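Local coordinates for Slr0280 protein (Synechocystis sp., PDB 5H3K) that is of unknown function but, carrying a NAGPA-type phosphodiester glycosidase domain, may cleave sugar phosphodiester bonds, at residues W177-V188 with G245-L253; Q320-I328 with A598-G606. All blocks are in the same frame, centred on the assembly; numbering follows the deposited sequence.

Interaction 1: residues W177-V188 with G245-L253; sequences WQVSQAREEAVV and GYKLQVSTL
Two four-stranded antiparallel sheets face each other here as a beta sandwich: hairpin W177-V188, with a type II' turn from A182 to E185, packs over strand 247-253 of the second sheet. W177, Q181, L248 and V250 carry most of the contact. Strand 247-253 runs nearly antiparallel to 177-182, at 170°, and their axes come within 8.2 Å, so side chains rather than backbones join the layers. At one end V250 covers one face of the W177 indole, offset toward its rim. V250 CG1 sits over the six-membered ring, 3.7 Å from its centroid, in a CH-pi contact, and V250 CB closes on W177 CZ3 at 3.5 Å. With CG lodged between the backbone N and the carbonyl carbon (chi1 56°), the indole projects across toward V250 and T252. W177 NE1 is buried without a polar partner, and the methyl T252 CG2 lies near it; T252 OG1 bonds instead to the backbone of F107. In the middle L248 pushes one methyl among three side chains of the hairpin: its CD1 lies 3.7 Å from A186 CB and also touches V188 CG2 and V179 CG2. F240, from strand 235-241, packs on L248 as well. Toward the turn the contact becomes polar. E184 OE2 reaches G245 N through a bridging water. Q181, extended with CG anti to its backbone N, spends both N-H groups in its own amide plane: NE2 donates to R183 O at 2.8 Å, within the hairpin, and to Y246 O of the other sheet, also at 2.8 Å and nearly straight (166°). This pair fixes the amide rotation, leaving Q181 OE1 to take a hydrogen bond of 2.6 Å from a water that accepts one from L248 N.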
loop_
_atom_site.group_PDB
_atom_site.type_symbol
_atom_site.label_atom_id
_atom_site.label_comp_id
_atom_site.label_asym_id
_atom_site.label_seq_id
_atom_site.Cartn_x
_atom_site.Cartn_y
_atom_site.Cartn_z
ATOM N N TRP A 177 17.694 -17.067 -1.397
ATOM C CA TRP A 177 17.623 -16.549 -0.039
ATOM C C TRP A 177 16.610 -15.416 0.069
ATOM O O TRP A 177 16.221 -14.815 -0.940
ATOM C CB TRP A 177 19.014 -16.086 0.431
ATOM C CG TRP A 177 19.620 -15.069 -0.488
ATOM C CD1 TRP A 177 20.362 -15.314 -1.620
ATOM C CD2 TRP A 177 19.517 -13.644 -0.371
ATOM N NE1 TRP A 177 20.734 -14.120 -2.204
ATOM C CE2 TRP A 177 20.234 -13.092 -1.462
ATOM C CE3 TRP A 177 18.899 -12.792 0.547
ATOM C CZ2 TRP A 177 20.336 -11.709 -1.649
ATOM C CZ3 TRP A 177 19.005 -11.419 0.350
ATOM C CH2 TRP A 177 19.715 -10.894 -0.743
ATOM N N GLN A 178 16.178 -15.140 1.299
ATOM C CA GLN A 178 15.308 -14.011 1.578
ATOM C C GLN A 178 15.690 -13.425 2.932
ATOM O O GLN A 178 16.401 -14.071 3.719
ATOM C CB GLN A 178 13.845 -14.459 1.580
ATOM C CG GLN A 178 13.539 -15.554 2.587
ATOM C CD GLN A 178 12.111 -16.093 2.471
ATOM O OE1 GLN A 178 11.221 -15.698 3.227
ATOM N NE2 GLN A 178 11.896 -17.001 1.526
ATOM N N VAL A 179 15.246 -12.199 3.196
ATOM C CA VAL A 179 15.560 -11.535 4.456
ATOM C C VAL A 179 14.337 -10.788 4.970
ATOM O O VAL A 179 13.634 -10.146 4.197
ATOM C CB VAL A 179 16.812 -10.601 4.323
ATOM C CG1 VAL A 179 16.678 -9.656 3.133
ATOM C CG2 VAL A 179 17.074 -9.824 5.624
ATOM N N SER A 180 14.059 -10.911 6.269
ATOM C CA SER A 180 12.961 -10.177 6.906
ATOM C C SER A 180 13.457 -9.498 8.194
ATOM O O SER A 180 14.307 -10.045 8.891
ATOM C CB SER A 180 11.797 -11.130 7.202
ATOM O OG SER A 180 10.761 -10.475 7.930
ATOM N N GLN A 181 12.943 -8.308 8.497
ATOM C CA GLN A 181 13.332 -7.602 9.717
ATOM C C GLN A 181 12.142 -6.943 10.393
ATOM O O GLN A 181 11.315 -6.295 9.741
ATOM C CB GLN A 181 14.411 -6.553 9.439
ATOM C CG GLN A 181 14.844 -5.764 10.698
ATOM C CD GLN A 181 16.100 -4.945 10.482
ATOM O OE1 GLN A 181 16.672 -4.945 9.395
ATOM N NE2 GLN A 181 16.533 -4.238 11.519
ATOM N N ALA A 182 12.046 -7.128 11.705
ATOM C CA ALA A 182 11.039 -6.441 12.509
ATOM C C ALA A 182 11.750 -5.781 13.658
ATOM O O ALA A 182 12.211 -6.471 14.568
ATOM C CB ALA A 182 9.984 -7.423 13.034
ATOM N N ARG A 183 11.822 -4.451 13.629
ATOM C CA ARG A 183 12.593 -3.705 14.624
ATOM C C ARG A 183 14.023 -4.263 14.699
ATOM O O ARG A 183 14.715 -4.317 13.689
ATOM C CB ARG A 183 11.892 -3.723 15.994
ATOM C CG ARG A 183 10.622 -2.866 16.057
ATOM C CD ARG A 183 9.768 -3.190 17.285
ATOM N NE ARG A 183 9.471 -4.621 17.371
ATOM C CZ ARG A 183 8.517 -5.245 16.673
ATOM N NH1 ARG A 183 7.757 -4.566 15.816
ATOM N NH2 ARG A 183 8.330 -6.558 16.819
ATOM N N GLU A 184 14.449 -4.704 15.881
ATOM C CA GLU A 184 15.834 -5.153 16.083
ATOM C C GLU A 184 16.099 -6.631 15.777
ATOM O O GLU A 184 17.247 -7.101 15.876
ATOM C CB GLU A 184 16.302 -4.819 17.507
ATOM C CG GLU A 184 16.452 -3.326 17.774
ATOM C CD GLU A 184 15.121 -2.620 17.950
ATOM O OE1 GLU A 184 14.314 -3.049 18.802
ATOM O OE2 GLU A 184 14.879 -1.630 17.228
ATOM N N GLU A 185 15.055 -7.360 15.394
ATOM C CA GLU A 185 15.190 -8.769 15.041
ATOM C C GLU A 185 15.220 -8.905 13.524
ATOM O O GLU A 185 14.351 -8.375 12.828
ATOM C CB GLU A 185 14.017 -9.597 15.596
ATOM C CG GLU A 185 13.989 -9.736 17.125
ATOM C CD GLU A 185 12.753 -10.480 17.637
ATOM O OE1 GLU A 185 11.876 -10.841 16.823
ATOM O OE2 GLU A 185 12.655 -10.705 18.865
ATOM N N ALA A 186 16.206 -9.620 13.001
ATOM C CA ALA A 186 16.243 -9.859 11.574
ATOM C C ALA A 186 16.623 -11.307 11.309
ATOM O O ALA A 186 17.314 -11.935 12.117
ATOM C CB ALA A 186 17.217 -8.887 10.891
ATOM N N VAL A 187 16.170 -11.838 10.177
ATOM C CA VAL A 187 16.506 -13.208 9.811
ATOM C C VAL A 187 16.776 -13.348 8.323
ATOM O O VAL A 187 16.021 -12.843 7.478
ATOM C CB VAL A 187 15.447 -14.226 10.291
ATOM C CG1 VAL A 187 14.052 -13.828 9.809
ATOM C CG2 VAL A 187 15.814 -15.666 9.854
ATOM N N VAL A 188 17.881 -14.005 8.013
ATOM C CA VAL A 188 18.193 -14.367 6.642
ATOM C C VAL A 188 17.903 -15.857 6.478
ATOM O O VAL A 188 18.452 -16.690 7.207
ATOM C CB VAL A 188 19.683 -14.061 6.307
ATOM C CG1 VAL A 188 20.032 -14.557 4.907
ATOM C CG2 VAL A 188 19.972 -12.578 6.427
ATOM N N GLY A 245 18.269 0.919 14.904
ATOM C CA GLY A 245 18.616 1.714 13.743
ATOM C C GLY A 245 19.324 0.940 12.642
ATOM O O GLY A 245 19.346 1.377 11.493
ATOM N N TYR A 246 19.895 -0.214 12.978
ATOM C CA TYR A 246 20.623 -1.011 11.989
ATOM C C TYR A 246 19.710 -1.892 11.148
ATOM O O TYR A 246 18.718 -2.419 11.639
ATOM C CB TYR A 246 21.707 -1.845 12.671
ATOM C CG TYR A 246 22.916 -1.013 13.005
ATOM C CD1 TYR A 246 22.858 -0.029 13.984
ATOM C CD2 TYR A 246 24.112 -1.191 12.325
ATOM C CE1 TYR A 246 23.975 0.757 14.290
ATOM C CE2 TYR A 246 25.230 -0.417 12.623
ATOM C CZ TYR A 246 25.154 0.553 13.602
ATOM O OH TYR A 246 26.260 1.322 13.893
ATOM N N LYS A 247 20.053 -2.038 9.874
ATOM C CA LYS A 247 19.322 -2.916 8.969
ATOM C C LYS A 247 20.312 -3.859 8.332
ATOM O O LYS A 247 21.516 -3.669 8.463
ATOM C CB LYS A 247 18.635 -2.105 7.869
ATOM C CG LYS A 247 17.735 -0.982 8.378
ATOM C CD LYS A 247 17.084 -0.257 7.197
ATOM C CE LYS A 247 16.675 1.167 7.557
ATOM N NZ LYS A 247 16.085 1.871 6.393
ATOM N N LEU A 248 19.817 -4.876 7.644
ATOM C CA LEU A 248 20.701 -5.753 6.888
ATOM C C LEU A 248 20.710 -5.357 5.421
ATOM O O LEU A 248 19.668 -5.075 4.841
ATOM C CB LEU A 248 20.256 -7.204 7.003
ATOM C CG LEU A 248 20.203 -7.791 8.404
ATOM C CD1 LEU A 248 19.883 -9.278 8.313
ATOM C CD2 LEU A 248 21.541 -7.561 9.109
ATOM N N GLN A 249 21.893 -5.317 4.825
ATOM C CA GLN A 249 21.990 -5.220 3.372
ATOM C C GLN A 249 22.720 -6.464 2.897
ATOM O O GLN A 249 23.872 -6.681 3.262
ATOM C CB GLN A 249 22.745 -3.958 2.954
ATOM C CG GLN A 249 23.037 -3.876 1.451
ATOM C CD GLN A 249 23.787 -2.604 1.065
ATOM O OE1 GLN A 249 23.754 -1.599 1.783
ATOM N NE2 GLN A 249 24.463 -2.644 -0.079
ATOM N N VAL A 250 22.043 -7.282 2.095
ATOM C CA VAL A 250 22.580 -8.579 1.700
ATOM C C VAL A 250 22.897 -8.621 0.213
ATOM O O VAL A 250 22.103 -8.159 -0.607
ATOM C CB VAL A 250 21.582 -9.708 2.025
ATOM C CG1 VAL A 250 22.210 -11.078 1.769
ATOM C CG2 VAL A 250 21.137 -9.606 3.465
ATOM N N SER A 251 24.055 -9.182 -0.133
ATOM C CA SER A 251 24.466 -9.295 -1.532
ATOM C C SER A 251 25.240 -10.585 -1.771
ATOM O O SER A 251 25.508 -11.342 -0.829
ATOM C CB SER A 251 25.325 -8.102 -1.928
ATOM O OG SER A 251 26.431 -7.987 -1.053
ATOM N N THR A 252 25.598 -10.842 -3.027
ATOM C CA THR A 252 26.295 -12.079 -3.369
ATOM C C THR A 252 27.648 -11.802 -4.028
ATOM O O THR A 252 27.891 -10.701 -4.530
ATOM C CB THR A 252 25.450 -12.985 -4.282
ATOM O OG1 THR A 252 25.272 -12.353 -5.557
ATOM C CG2 THR A 252 24.088 -13.264 -3.652
ATOM N N LEU A 253 28.528 -12.802 -3.994
ATOM C CA LEU A 253 29.838 -12.734 -4.641
ATOM C C LEU A 253 30.163 -14.105 -5.202
ATOM O O LEU A 253 29.507 -15.090 -4.858
ATOM C CB LEU A 253 30.920 -12.322 -3.641
ATOM C CG LEU A 253 30.924 -10.883 -3.117
ATOM C CD1 LEU A 253 32.010 -10.682 -2.070
ATOM C CD2 LEU A 253 31.092 -9.890 -4.258
HETATM O O HOH W 1 17.032 -5.599 6.924
HETATM O O HOH W 2 15.935 -1.022 14.896
#

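Interaction 2: residues Q320-I328 with A598-G606; sequences QGTAPLVTI and AARVSNAIG
A323 and V601 exchange two backbone hydrogen bonds, forming an antiparallel hydrogen-bonded bridge: V601 N donates to A323 O at 2.8 Å and A323 N to V601 O at 3.0 Å. The first is straight at the hydrogen (175°), yet its donor stands well above the A323 carbonyl plane. T322 CA adds a CA-H...O contact to the same V601 O. Waters extend the polar seam on each side of the bridge: one spans G321 O and S602 OG, and another accepts from L325 N, in the first turn of the helix, and donates to A599 O. A third joins T322 OG1 to R600 NH1, the latter bond weak. T322 OG1, set between its backbone N and carbonyl carbon (chi1 58°), also rests 3.5 Å from R600 CB, and the two side chains cross at about a right angle. A valine in place of T322 would probably leave the water beside R600 NH1 without its hydroxyl partner, so that the water link between the two side chains would be lost. The extended R600 chain runs alongside P324, the helix N-cap residue, with its CG 4.0 Å from P324 CD. Deeper in, V601 CG2 packs against I328 CD1 at 3.9 Å. Beyond it L325 CD2 presses tightly on A604 CB, at 3.4 Å, while L590 and L312 pack on L325 and I328, respectively. The bridge thus ties the residues leading into helix 325-331 to strand 600-609 by main-chain bonds that use no side-chain atoms, whereas the fit beneath depends on small and branched apolar groups; the R600 end is solvated.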
loop_
_atom_site.group_PDB
_atom_site.type_symbol
_atom_site.label_atom_id
_atom_site.label_comp_id
_atom_site.label_asym_id
_atom_site.label_seq_id
_atom_site.Cartn_x
_atom_site.Cartn_y
_atom_site.Cartn_z
ATOM N N GLN A 320 -16.703 -1.864 6.029
ATOM C CA GLN A 320 -16.050 -2.426 7.196
ATOM C C GLN A 320 -14.988 -3.463 6.841
ATOM O O GLN A 320 -15.248 -4.448 6.133
ATOM C CB GLN A 320 -17.061 -3.016 8.188
ATOM C CG GLN A 320 -16.385 -3.680 9.402
ATOM C CD GLN A 320 -17.360 -4.051 10.500
ATOM O OE1 GLN A 320 -18.232 -4.898 10.310
ATOM N NE2 GLN A 320 -17.213 -3.423 11.661
ATOM N N GLY A 321 -13.786 -3.257 7.367
ATOM C CA GLY A 321 -12.768 -4.280 7.275
ATOM C C GLY A 321 -11.380 -3.715 7.188
ATOM O O GLY A 321 -11.210 -2.570 6.777
ATOM N N THR A 322 -10.391 -4.512 7.586
ATOM C CA THR A 322 -8.994 -4.158 7.382
ATOM C C THR A 322 -8.241 -5.379 6.882
ATOM O O THR A 322 -8.620 -6.521 7.169
ATOM C CB THR A 322 -8.302 -3.640 8.664
ATOM O OG1 THR A 322 -8.387 -4.630 9.693
ATOM C CG2 THR A 322 -8.925 -2.318 9.140
ATOM N N ALA A 323 -7.171 -5.132 6.134
ATOM C CA ALA A 323 -6.331 -6.199 5.593
ATOM C C ALA A 323 -4.932 -5.648 5.315
ATOM O O ALA A 323 -4.778 -4.452 5.077
ATOM C CB ALA A 323 -6.955 -6.754 4.299
ATOM N N PRO A 324 -3.907 -6.513 5.313
ATOM C CA PRO A 324 -2.586 -6.003 4.920
ATOM C C PRO A 324 -2.638 -5.362 3.539
ATOM O O PRO A 324 -3.344 -5.865 2.655
ATOM C CB PRO A 324 -1.722 -7.273 4.873
ATOM C CG PRO A 324 -2.408 -8.216 5.837
ATOM C CD PRO A 324 -3.879 -7.953 5.626
ATOM N N LEU A 325 -1.932 -4.245 3.369
ATOM C CA LEU A 325 -1.889 -3.536 2.096
ATOM C C LEU A 325 -1.456 -4.485 0.981
ATOM O O LEU A 325 -2.009 -4.455 -0.122
ATOM C CB LEU A 325 -0.927 -2.336 2.188
ATOM C CG LEU A 325 -0.674 -1.378 1.011
ATOM C CD1 LEU A 325 0.304 -1.939 -0.005
ATOM C CD2 LEU A 325 -1.970 -0.934 0.302
ATOM N N VAL A 326 -0.469 -5.326 1.265
ATOM C CA VAL A 326 0.049 -6.221 0.240
ATOM C C VAL A 326 -1.007 -7.253 -0.180
ATOM O O VAL A 326 -1.036 -7.680 -1.337
ATOM C CB VAL A 326 1.385 -6.889 0.664
ATOM C CG1 VAL A 326 1.112 -8.083 1.582
ATOM C CG2 VAL A 326 2.178 -7.315 -0.576
ATOM N N THR A 327 -1.888 -7.625 0.751
ATOM C CA THR A 327 -3.011 -8.526 0.459
ATOM C C THR A 327 -4.069 -7.819 -0.385
ATOM O O THR A 327 -4.612 -8.406 -1.340
ATOM C CB THR A 327 -3.642 -9.084 1.754
ATOM O OG1 THR A 327 -2.641 -9.821 2.473
ATOM C CG2 THR A 327 -4.801 -10.011 1.423
ATOM N N ILE A 328 -4.360 -6.562 -0.047
ATOM C CA ILE A 328 -5.252 -5.759 -0.881
ATOM C C ILE A 328 -4.695 -5.700 -2.304
ATOM O O ILE A 328 -5.420 -5.956 -3.264
ATOM C CB ILE A 328 -5.434 -4.322 -0.321
ATOM C CG1 ILE A 328 -6.108 -4.365 1.065
ATOM C CG2 ILE A 328 -6.228 -3.459 -1.303
ATOM C CD1 ILE A 328 -6.209 -2.988 1.764
ATOM N N ALA A 598 3.996 -4.537 8.689
ATOM C CA ALA A 598 2.948 -3.709 8.090
ATOM C C ALA A 598 1.607 -4.057 8.722
ATOM O O ALA A 598 1.279 -5.227 8.876
ATOM C CB ALA A 598 2.902 -3.916 6.587
ATOM N N ALA A 599 0.833 -3.050 9.096
ATOM C CA ALA A 599 -0.430 -3.291 9.799
ATOM C C ALA A 599 -1.545 -3.537 8.798
ATOM O O ALA A 599 -1.419 -3.170 7.635
ATOM C CB ALA A 599 -0.788 -2.103 10.684
ATOM N N ARG A 600 -2.644 -4.144 9.240
ATOM C CA ARG A 600 -3.829 -4.193 8.387
ATOM C C ARG A 600 -4.335 -2.780 8.223
ATOM O O ARG A 600 -4.292 -1.994 9.172
ATOM C CB ARG A 600 -4.935 -5.038 9.023
ATOM C CG ARG A 600 -4.495 -6.445 9.331
ATOM C CD ARG A 600 -5.655 -7.285 9.839
ATOM N NE ARG A 600 -5.350 -8.698 9.649
ATOM C CZ ARG A 600 -6.134 -9.696 10.037
ATOM N NH1 ARG A 600 -7.280 -9.438 10.650
ATOM N NH2 ARG A 600 -5.769 -10.953 9.812
ATOM N N VAL A 601 -4.817 -2.450 7.029
ATOM C CA VAL A 601 -5.347 -1.105 6.785
ATOM C C VAL A 601 -6.745 -1.185 6.192
ATOM O O VAL A 601 -7.147 -2.219 5.665
ATOM C CB VAL A 601 -4.426 -0.269 5.847
ATOM C CG1 VAL A 601 -3.014 -0.152 6.430
ATOM C CG2 VAL A 601 -4.362 -0.898 4.451
ATOM N N SER A 602 -7.484 -0.088 6.267
ATOM C CA SER A 602 -8.841 -0.038 5.710
ATOM C C SER A 602 -8.873 0.097 4.188
ATOM O O SER A 602 -9.722 -0.491 3.503
ATOM C CB SER A 602 -9.595 1.141 6.324
ATOM O OG SER A 602 -10.738 1.480 5.532
ATOM N N ASN A 603 -7.971 0.900 3.641
ATOM C CA ASN A 603 -8.052 1.191 2.220
ATOM C C ASN A 603 -6.734 1.670 1.627
ATOM O O ASN A 603 -5.786 2.022 2.347
ATOM C CB ASN A 603 -9.179 2.193 1.940
ATOM C CG ASN A 603 -9.032 3.494 2.732
ATOM O OD1 ASN A 603 -8.238 4.381 2.381
ATOM N ND2 ASN A 603 -9.834 3.634 3.773
ATOM N N ALA A 604 -6.689 1.695 0.305
ATOM C CA ALA A 604 -5.458 1.990 -0.405
ATOM C C ALA A 604 -5.757 2.794 -1.656
ATOM O O ALA A 604 -6.912 2.917 -2.076
ATOM C CB ALA A 604 -4.785 0.681 -0.781
ATOM N N ILE A 605 -4.719 3.372 -2.245
ATOM C CA ILE A 605 -4.840 3.872 -3.607
ATOM C C ILE A 605 -4.111 2.869 -4.483
ATOM O O ILE A 605 -2.931 2.592 -4.256
ATOM C CB ILE A 605 -4.238 5.273 -3.751
ATOM C CG1 ILE A 605 -5.055 6.290 -2.942
ATOM C CG2 ILE A 605 -4.188 5.721 -5.223
ATOM C CD1 ILE A 605 -4.375 7.662 -2.815
ATOM N N GLY A 606 -4.805 2.330 -5.484
ATOM C CA GLY A 606 -4.233 1.327 -6.374
ATOM C C GLY A 606 -4.023 1.883 -7.775
ATOM O O GLY A 606 -4.792 2.719 -8.251
HETATM O O HOH W 3 -12.546 -0.502 5.646
HETATM O O HOH W 4 -9.053 -7.607 10.205
HETATM O O HOH W 5 -0.149 -2.840 5.233
#

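Interaction 1 closes before interaction 2 opens along the chain, and the two do not touch: their centres are 24 Å apart, their nearest atoms about 8 Å. Interaction 1 lies between two four-stranded sheets, well out from the centre of the chain, whereas interaction 2 sits about 7 Å from that centre, in a separate antiparallel sheet that includes strands 307-313, 336-339 and 600-609. No strand is common to both. A local link comes from S594, just ahead of residues 598-606, whose OG bonds to Q181 N in the hairpin. Interaction 2 brings residues 320-328 against residues 598-606, part of the phosphodiester glycosidase domain; interaction 1 is part of the packing between the two layers of a neighbouring sandwich.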